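Local coordinates for protein TETR family transcriptional repressor LFRR (Mycobacterium smegmatis, PDB 2V57) that represses transcription of the lfrRA operon by binding directly to the promoter region upstream of the lfrR gene, at residues R17-A22 and R51-R56; L25-H30 and D58-L63. All blocks are in the same frame, centred on the assembly; numbering follows the deposited sequence.

Contact 1: R17-A22 and R51-R56; sequences RAILDA and RYYPER. With SO4 (sulfate ion), chain G.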
ATOM      1  N   ARG B  17      -3.479  22.834 -13.030  1.00 25.56           N
ATOM      2  CA  ARG B  17      -4.571  22.131 -12.361  1.00 29.69           C
ATOM      3  C   ARG B  17      -5.230  21.114 -13.293  1.00 27.34           C
ATOM      4  O   ARG B  17      -5.571  20.012 -12.877  1.00 22.27           O
ATOM      5  CB  ARG B  17      -5.607  23.107 -11.808  1.00 35.50           C
ATOM      6  N   ALA B  18      -5.391  21.485 -14.558  1.00 25.08           N
ATOM      7  CA  ALA B  18      -5.932  20.558 -15.559  1.00 27.09           C
ATOM      8  C   ALA B  18      -5.078  19.301 -15.743  1.00 22.55           C
ATOM      9  O   ALA B  18      -5.611  18.181 -15.813  1.00 25.07           O
ATOM     10  CB  ALA B  18      -6.146  21.275 -16.902  1.00 25.50           C
ATOM     11  N   ILE B  19      -3.761  19.478 -15.837  1.00 19.64           N
ATOM     12  CA  ILE B  19      -2.830  18.352 -15.987  1.00 18.33           C
ATOM     13  C   ILE B  19      -2.863  17.439 -14.761  1.00 22.01           C
ATOM     14  O   ILE B  19      -2.963  16.202 -14.878  1.00 21.83           O
ATOM     15  CB  ILE B  19      -1.384  18.856 -16.244  1.00 19.35           C
ATOM     16  CG1 ILE B  19      -1.321  19.645 -17.566  1.00 24.16           C
ATOM     17  CG2 ILE B  19      -0.388  17.691 -16.244  1.00 23.56           C
ATOM     18  CD1 ILE B  19      -0.065  20.537 -17.697  1.00 27.97           C
ATOM     19  N   LEU B  20      -2.812  18.044 -13.580  1.00 20.17           N
ATOM     20  CA  LEU B  20      -2.863  17.274 -12.337  1.00 20.56           C
ATOM     21  C   LEU B  20      -4.190  16.527 -12.175  1.00 20.35           C
ATOM     22  O   LEU B  20      -4.212  15.376 -11.752  1.00 22.20           O
ATOM     23  CB  LEU B  20      -2.630  18.184 -11.135  1.00 23.02           C
ATOM     24  CG  LEU B  20      -1.189  18.690 -11.005  1.00 25.57           C
ATOM     25  CD1 LEU B  20      -1.092  19.679  -9.850  1.00 28.88           C
ATOM     26  CD2 LEU B  20      -0.215  17.536 -10.818  1.00 24.96           C
ATOM     27  N   ASP B  21      -5.292  17.196 -12.504  1.00 23.89           N
ATOM     28  CA  ASP B  21      -6.603  16.586 -12.389  1.00 27.55           C
ATOM     29  C   ASP B  21      -6.729  15.432 -13.386  1.00 24.99           C
ATOM     30  O   ASP B  21      -7.298  14.397 -13.068  1.00 23.20           O
ATOM     31  CB  ASP B  21      -7.716  17.613 -12.615  1.00 22.36           C
ATOM     32  CG  ASP B  21      -7.955  18.512 -11.401  1.00 30.93           C
ATOM     33  OD1 ASP B  21      -7.337  18.286 -10.347  1.00 34.60           O
ATOM     34  OD2 ASP B  21      -8.776  19.453 -11.516  1.00 42.25           O
ATOM     35  N   ALA B  22      -6.172  15.608 -14.580  1.00 18.95           N
ATOM     36  CA  ALA B  22      -6.166  14.534 -15.564  1.00 21.28           C
ATOM     37  C   ALA B  22      -5.292  13.360 -15.112  1.00 19.16           C
ATOM     38  O   ALA B  22      -5.636  12.192 -15.340  1.00 21.06           O
ATOM     39  CB  ALA B  22      -5.709  15.045 -16.938  1.00 21.18           C
ATOM     40  N   ARG B  51       6.456  21.688 -20.833  1.00 23.62           N
ATOM     41  CA  ARG B  51       6.814  22.979 -20.237  1.00 28.26           C
ATOM     42  C   ARG B  51       6.394  23.055 -18.775  1.00 26.34           C
ATOM     43  O   ARG B  51       6.823  23.951 -18.037  1.00 27.23           O
ATOM     44  CB  ARG B  51       6.173  24.137 -21.009  1.00 35.12           C
ATOM     45  CG  ARG B  51       6.759  24.364 -22.390  1.00 42.69           C
ATOM     46  CD  ARG B  51       6.121  25.565 -23.075  1.00 52.84           C
ATOM     47  NE  ARG B  51       4.666  25.452 -23.133  1.00 63.96           N
ATOM     48  CZ  ARG B  51       3.896  26.142 -23.968  1.00 71.05           C
ATOM     49  NH1 ARG B  51       4.444  26.999 -24.822  1.00 76.54           N
ATOM     50  NH2 ARG B  51       2.578  25.975 -23.954  1.00 68.81           N
ATOM     51  N   TYR B  52       5.530  22.134 -18.363  1.00 21.35           N
ATOM     52  CA  TYR B  52       5.129  22.041 -16.958  1.00 23.18           C
ATOM     53  C   TYR B  52       5.878  20.918 -16.230  1.00 24.29           C
ATOM     54  O   TYR B  52       6.377  21.100 -15.109  1.00 21.82           O
ATOM     55  CB  TYR B  52       3.617  21.838 -16.842  1.00 19.42           C
ATOM     56  CG  TYR B  52       2.824  23.073 -17.194  1.00 24.08           C
ATOM     57  CD1 TYR B  52       2.094  23.763 -16.229  1.00 20.62           C
ATOM     58  CD2 TYR B  52       2.820  23.562 -18.493  1.00 28.57           C
ATOM     59  CE1 TYR B  52       1.367  24.900 -16.562  1.00 21.65           C
ATOM     60  CE2 TYR B  52       2.119  24.701 -18.823  1.00 29.73           C
ATOM     61  CZ  TYR B  52       1.395  25.364 -17.860  1.00 28.94           C
ATOM     62  OH  TYR B  52       0.688  26.491 -18.219  1.00 30.57           O
ATOM     63  N   TYR B  53       5.945  19.756 -16.876  1.00 22.57           N
ATOM     64  CA  TYR B  53       6.651  18.605 -16.331  1.00 22.94           C
ATOM     65  C   TYR B  53       7.518  17.996 -17.439  1.00 25.62           C
ATOM     66  O   TYR B  53       7.000  17.348 -18.340  1.00 26.10           O
ATOM     67  CB  TYR B  53       5.642  17.596 -15.777  1.00 22.87           C
ATOM     68  CG  TYR B  53       4.664  18.258 -14.831  1.00 25.12           C
ATOM     69  CD1 TYR B  53       5.031  18.516 -13.521  1.00 19.26           C
ATOM     70  CD2 TYR B  53       3.385  18.659 -15.257  1.00 21.50           C
ATOM     71  CE1 TYR B  53       4.181  19.149 -12.648  1.00 20.99           C
ATOM     72  CE2 TYR B  53       2.504  19.287 -14.370  1.00 22.15           C
ATOM     73  CZ  TYR B  53       2.919  19.523 -13.061  1.00 20.80           C
ATOM     74  OH  TYR B  53       2.101  20.145 -12.138  1.00 25.03           O
ATOM     75  N   PRO B  54       8.847  18.236 -17.389  1.00 27.39           N
ATOM     76  CA  PRO B  54       9.731  17.834 -18.495  1.00 30.56           C
ATOM     77  C   PRO B  54       9.774  16.321 -18.686  1.00 30.72           C
ATOM     78  O   PRO B  54       9.951  15.851 -19.801  1.00 35.01           O
ATOM     79  CB  PRO B  54      11.112  18.354 -18.063  1.00 31.08           C
ATOM     80  CG  PRO B  54      10.827  19.447 -17.093  1.00 35.89           C
ATOM     81  CD  PRO B  54       9.554  19.035 -16.374  1.00 29.73           C
ATOM     82  N   GLU B  55       9.635  15.580 -17.595  1.00 29.30           N
ATOM     83  CA  GLU B  55       9.637  14.127 -17.638  1.00 25.58           C
ATOM     84  C   GLU B  55       8.469  13.595 -16.824  1.00 27.16           C
ATOM     85  O   GLU B  55       7.964  14.266 -15.920  1.00 24.29           O
ATOM     86  CB  GLU B  55      10.960  13.572 -17.107  1.00 34.47           C
ATOM     87  CG  GLU B  55      12.127  13.828 -18.061  1.00 48.76           C
ATOM     88  CD  GLU B  55      13.403  13.120 -17.646  1.00 61.75           C
ATOM     89  OE1 GLU B  55      14.092  12.573 -18.536  1.00 64.69           O
ATOM     90  OE2 GLU B  55      13.720  13.115 -16.435  1.00 66.87           O
ATOM     91  N   ARG B  56       8.041  12.384 -17.147  1.00 19.44           N
ATOM     92  CA  ARG B  56       6.920  11.760 -16.472  1.00 21.62           C
ATOM     93  C   ARG B  56       7.121  11.734 -14.960  1.00 22.71           C
ATOM     94  O   ARG B  56       6.189  11.999 -14.184  1.00 18.94           O
ATOM     95  CB  ARG B  56       6.762  10.329 -16.987  1.00 21.31           C
ATOM     96  CG  ARG B  56       5.504   9.647 -16.548  1.00 27.41           C
ATOM     97  CD  ARG B  56       5.326   8.360 -17.351  1.00 30.44           C
ATOM     98  NE  ARG B  56       4.091   7.666 -17.028  1.00 28.01           N
ATOM     99  CZ  ARG B  56       3.943   6.866 -15.976  1.00 27.02           C
ATOM    100  NH1 ARG B  56       4.960   6.667 -15.152  1.00 23.96           N
ATOM    101  NH2 ARG B  56       2.785   6.259 -15.756  1.00 26.57           N
TER
HETATM  102  S   SO4 G1187       4.133  21.451  -9.229  1.00 25.53           S
HETATM  103  O1  SO4 G1187       4.311  20.713  -7.993  1.00 26.42           O
HETATM  104  O2  SO4 G1187       2.843  21.175  -9.833  1.00 26.85           O
HETATM  105  O3  SO4 G1187       4.228  22.900  -8.993  1.00 24.12           O
HETATM  106  O4  SO4 G1187       5.200  21.024 -10.138  1.00 20.84           O

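Contact 2: L25-H30 and D58-L63; sequences LVLADH and DLLRAL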
ATOM      1  N   LEU B  25      -7.092  11.172 -12.536  1.00 21.52           N
ATOM      2  CA  LEU B  25      -8.090  10.264 -13.107  1.00 20.23           C
ATOM      3  C   LEU B  25      -7.453   9.141 -13.921  1.00 21.98           C
ATOM      4  O   LEU B  25      -7.809   7.961 -13.791  1.00 25.44           O
ATOM      5  CB  LEU B  25      -9.071  11.062 -13.983  1.00 26.96           C
ATOM      6  CG  LEU B  25     -10.136  10.265 -14.731  1.00 38.35           C
ATOM      7  CD1 LEU B  25     -11.131   9.641 -13.752  1.00 34.46           C
ATOM      8  CD2 LEU B  25     -10.845  11.174 -15.739  1.00 42.81           C
ATOM      9  N   VAL B  26      -6.499   9.506 -14.768  1.00 20.50           N
ATOM     10  CA  VAL B  26      -5.930   8.551 -15.717  1.00 20.46           C
ATOM     11  C   VAL B  26      -5.050   7.504 -15.019  1.00 21.03           C
ATOM     12  O   VAL B  26      -5.170   6.306 -15.276  1.00 24.45           O
ATOM     13  CB  VAL B  26      -5.117   9.277 -16.798  1.00 19.32           C
ATOM     14  CG1 VAL B  26      -4.310   8.277 -17.637  1.00 21.76           C
ATOM     15  CG2 VAL B  26      -6.066  10.114 -17.684  1.00 20.86           C
ATOM     16  N   LEU B  27      -4.184   7.952 -14.127  1.00 17.84           N
ATOM     17  CA  LEU B  27      -3.259   7.020 -13.487  1.00 22.35           C
ATOM     18  C   LEU B  27      -3.959   6.095 -12.505  1.00 24.02           C
ATOM     19  O   LEU B  27      -3.453   5.022 -12.204  1.00 29.13           O
ATOM     20  CB  LEU B  27      -2.114   7.774 -12.794  1.00 21.41           C
ATOM     21  CG  LEU B  27      -1.207   8.548 -13.745  1.00 22.92           C
ATOM     22  CD1 LEU B  27      -0.329   9.506 -12.952  1.00 18.89           C
ATOM     23  CD2 LEU B  27      -0.365   7.580 -14.579  1.00 22.70           C
ATOM     24  N   ALA B  28      -5.117   6.509 -11.995  1.00 27.99           N
ATOM     25  CA  ALA B  28      -5.886   5.628 -11.114  1.00 34.17           C
ATOM     26  C   ALA B  28      -6.416   4.373 -11.815  1.00 34.89           C
ATOM     27  O   ALA B  28      -6.773   3.404 -11.155  1.00 39.71           O
ATOM     28  CB  ALA B  28      -7.024   6.377 -10.448  1.00 30.47           C
ATOM     29  N   ASP B  29      -6.478   4.383 -13.142  1.00 30.12           N
ATOM     30  CA  ASP B  29      -7.043   3.249 -13.859  1.00 39.34           C
ATOM     31  C   ASP B  29      -6.043   2.697 -14.859  1.00 32.32           C
ATOM     32  O   ASP B  29      -6.192   1.581 -15.361  1.00 29.33           O
ATOM     33  CB  ASP B  29      -8.342   3.654 -14.564  1.00 49.31           C
ATOM     34  CG  ASP B  29      -9.439   4.053 -13.584  1.00 61.20           C
ATOM     35  OD1 ASP B  29      -9.376   3.633 -12.406  1.00 67.23           O
ATOM     36  OD2 ASP B  29     -10.363   4.793 -13.988  1.00 63.82           O
ATOM     37  N   HIS B  30      -5.016   3.493 -15.129  1.00 22.15           N
ATOM     38  CA  HIS B  30      -4.000   3.155 -16.110  1.00 24.69           C
ATOM     39  C   HIS B  30      -2.651   3.613 -15.556  1.00 25.63           C
ATOM     40  O   HIS B  30      -2.097   4.618 -15.992  1.00 23.24           O
ATOM     41  CB  HIS B  30      -4.302   3.846 -17.446  1.00 24.58           C
ATOM     42  CG  HIS B  30      -5.565   3.370 -18.097  1.00 38.23           C
ATOM     43  ND1 HIS B  30      -6.769   4.031 -17.965  1.00 41.61           N
ATOM     44  CD2 HIS B  30      -5.812   2.293 -18.883  1.00 38.58           C
ATOM     45  CE1 HIS B  30      -7.702   3.382 -18.640  1.00 39.86           C
ATOM     46  NE2 HIS B  30      -7.147   2.324 -19.206  1.00 40.95           N
ATOM     47  N   ASP B  58       8.576  13.765 -13.088  1.00 19.72           N
ATOM     48  CA  ASP B  58       8.319  15.090 -12.497  1.00 20.81           C
ATOM     49  C   ASP B  58       6.824  15.274 -12.239  1.00 24.06           C
ATOM     50  O   ASP B  58       6.424  15.907 -11.258  1.00 18.56           O
ATOM     51  CB  ASP B  58       8.790  16.221 -13.416  1.00 20.36           C
ATOM     52  CG  ASP B  58      10.279  16.152 -13.730  1.00 29.71           C
ATOM     53  OD1 ASP B  58      11.083  15.929 -12.798  1.00 32.87           O
ATOM     54  OD2 ASP B  58      10.649  16.346 -14.910  1.00 31.87           O
ATOM     55  N   LEU B  59       6.001  14.731 -13.136  1.00 20.01           N
ATOM     56  CA  LEU B  59       4.553  14.812 -12.964  1.00 16.70           C
ATOM     57  C   LEU B  59       4.138  13.942 -11.785  1.00 20.12           C
ATOM     58  O   LEU B  59       3.294  14.342 -10.971  1.00 18.79           O
ATOM     59  CB  LEU B  59       3.797  14.419 -14.240  1.00 19.02           C
ATOM     60  CG  LEU B  59       2.278  14.269 -14.083  1.00 29.66           C
ATOM     61  CD1 LEU B  59       1.630  15.562 -13.606  1.00 30.38           C
ATOM     62  CD2 LEU B  59       1.653  13.822 -15.387  1.00 39.32           C
ATOM     63  N   LEU B  60       4.773  12.780 -11.660  1.00 20.21           N
ATOM     64  CA  LEU B  60       4.437  11.842 -10.594  1.00 22.26           C
ATOM     65  C   LEU B  60       4.696  12.447  -9.214  1.00 22.54           C
ATOM     66  O   LEU B  60       3.883  12.301  -8.298  1.00 19.16           O
ATOM     67  CB  LEU B  60       5.223  10.531 -10.775  1.00 25.07           C
ATOM     68  CG  LEU B  60       4.535   9.342 -11.466  1.00 34.47           C
ATOM     69  CD1 LEU B  60       3.558   9.753 -12.565  1.00 31.19           C
ATOM     70  CD2 LEU B  60       5.561   8.306 -11.982  1.00 31.82           C
ATOM     71  N   ARG B  61       5.840  13.111  -9.066  1.00 22.43           N
ATOM     72  CA  ARG B  61       6.160  13.784  -7.816  1.00 22.73           C
ATOM     73  C   ARG B  61       5.205  14.963  -7.535  1.00 21.32           C
ATOM     74  O   ARG B  61       4.676  15.114  -6.417  1.00 17.06           O
ATOM     75  CB  ARG B  61       7.638  14.190  -7.810  1.00 28.58           C
ATOM     76  CG  ARG B  61       8.581  12.971  -7.990  1.00 19.77           C
ATOM     77  CD  ARG B  61       9.908  13.378  -8.641  1.00 28.24           C
ATOM     78  NE  ARG B  61      10.632  12.209  -9.140  1.00 37.03           N
ATOM     79  CZ  ARG B  61      11.778  11.780  -8.624  1.00 34.06           C
ATOM     80  NH1 ARG B  61      12.321  12.447  -7.625  1.00 32.95           N
ATOM     81  NH2 ARG B  61      12.383  10.703  -9.113  1.00 35.06           N
ATOM     82  N   ALA B  62       4.938  15.774  -8.555  1.00 15.33           N
ATOM     83  CA  ALA B  62       3.918  16.832  -8.436  1.00 21.40           C
ATOM     84  C   ALA B  62       2.515  16.320  -8.047  1.00 18.05           C
ATOM     85  O   ALA B  62       1.827  16.933  -7.221  1.00 17.62           O
ATOM     86  CB  ALA B  62       3.834  17.639  -9.731  1.00 17.99           C
ATOM     87  N   LEU B  63       2.093  15.203  -8.633  1.00 18.22           N
ATOM     88  CA  LEU B  63       0.771  14.653  -8.343  1.00 14.82           C
ATOM     89  C   LEU B  63       0.732  14.225  -6.878  1.00 14.92           C
ATOM     90  O   LEU B  63      -0.241  14.483  -6.160  1.00 15.94           O
ATOM     91  CB  LEU B  63       0.495  13.440  -9.242  1.00 16.00           C
ATOM     92  CG  LEU B  63      -0.778  12.611  -9.014  1.00 21.21           C
ATOM     93  CD1 LEU B  63      -1.989  13.414  -9.367  1.00 21.15           C
ATOM     94  CD2 LEU B  63      -0.754  11.315  -9.838  1.00 29.64           C
TER

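Contact 1: R17-A22 and R51-R56
I19 meets both tyrosines of the 51-56 segment, one with each branch, and so illustrates how a single beta-branched residue can bridge two aromatic rings. Its CD1 lies over one face of the Y52 ring, 4.3 Å from the centroid and 26° off the normal, a CH-pi contact displaced toward the root of the ring, with CD1 3.9 Å from Y52 CG. The other branch, CG2, stands anti to the backbone N (chi1 of CG1 is -63°) and approaches Y53 obliquely, 3.8 Å from CE2. The next residue, L20, lies transverse to the Y53 side chain; its CD2 is 3.7 Å from Y53 OH. That hydroxyl is not left in a purely apolar setting, because it donates a short hydrogen bond of 2.6 Å to O2 of a sulfate ion, an oxygen that sits at the ring edge in its plane. R16 and R65 also bond this anion, probably taken up from the crystallisation liquor. Helix 46-52 belongs to the DNA-binding helix-turn-helix of this TetR-family repressor, and the contact seats its C-terminal end, with the turn that follows, against helix 11-27. L59 of helix 56-77 packs on I19, L20 and Y53, so that helix also borders the contact.

Contact 2: L25-H30 and D58-L63
L60 and L63, one turn apart on helix 56-77, both touch the same methyl group, CD1 of L27, near the C-terminal end of helix 11-27. L60 comes first along the helix. Its side chain leaves the backbone at an angle that does not aim at the other segment, yet its end turns inward, and CD1 reaches 3.9 Å from L27 CD1 as the two side chains cross. Both torsions sit off the staggered values (chi1 -97°, chi2 34°), a less common conformation. L63 is more regular: it leaves its helix toward the other segment, and CG anti to the backbone N (chi1 174°) carries CD2 to 3.6 Å from L27 CD1, the two side chains lying antiparallel, alongside one another. I102 and F105 of helix 102-106 also pack here, both on L27, with F105 also against L60 and I102 against L63. The contact thus packs the end of the first helix of the TetR DNA-binding domain on helix 56-77, which in this family links that domain to the ligand-binding domain. No hydrogen bond or salt bridge joins the two segments. The seam is purely apolar, held by close packing and probably by the exclusion of water, with no polar pair to fix the register.

How the contacts relate
From the N terminus, the chain runs along helix 11-27, which supplies 17-22 for contact 1 and, at its end and in the turn after it, 25-30 for contact 2. It then passes through helices 35-42 and 46-52 before returning. Contact 1 closes the first loop at 51-56, and contact 2 closes the second at 58-63 on the next helix. Because their segments alternate, the two loops cross, with neither enclosed by the other. Their centres lie about 9 Å apart, and they touch directly where Y53 packs on A62 and L59, and R56 on L27. Together they bind the helix-turn-helix and helix 56-77 to the middle and the C-terminal end of helix 11-27.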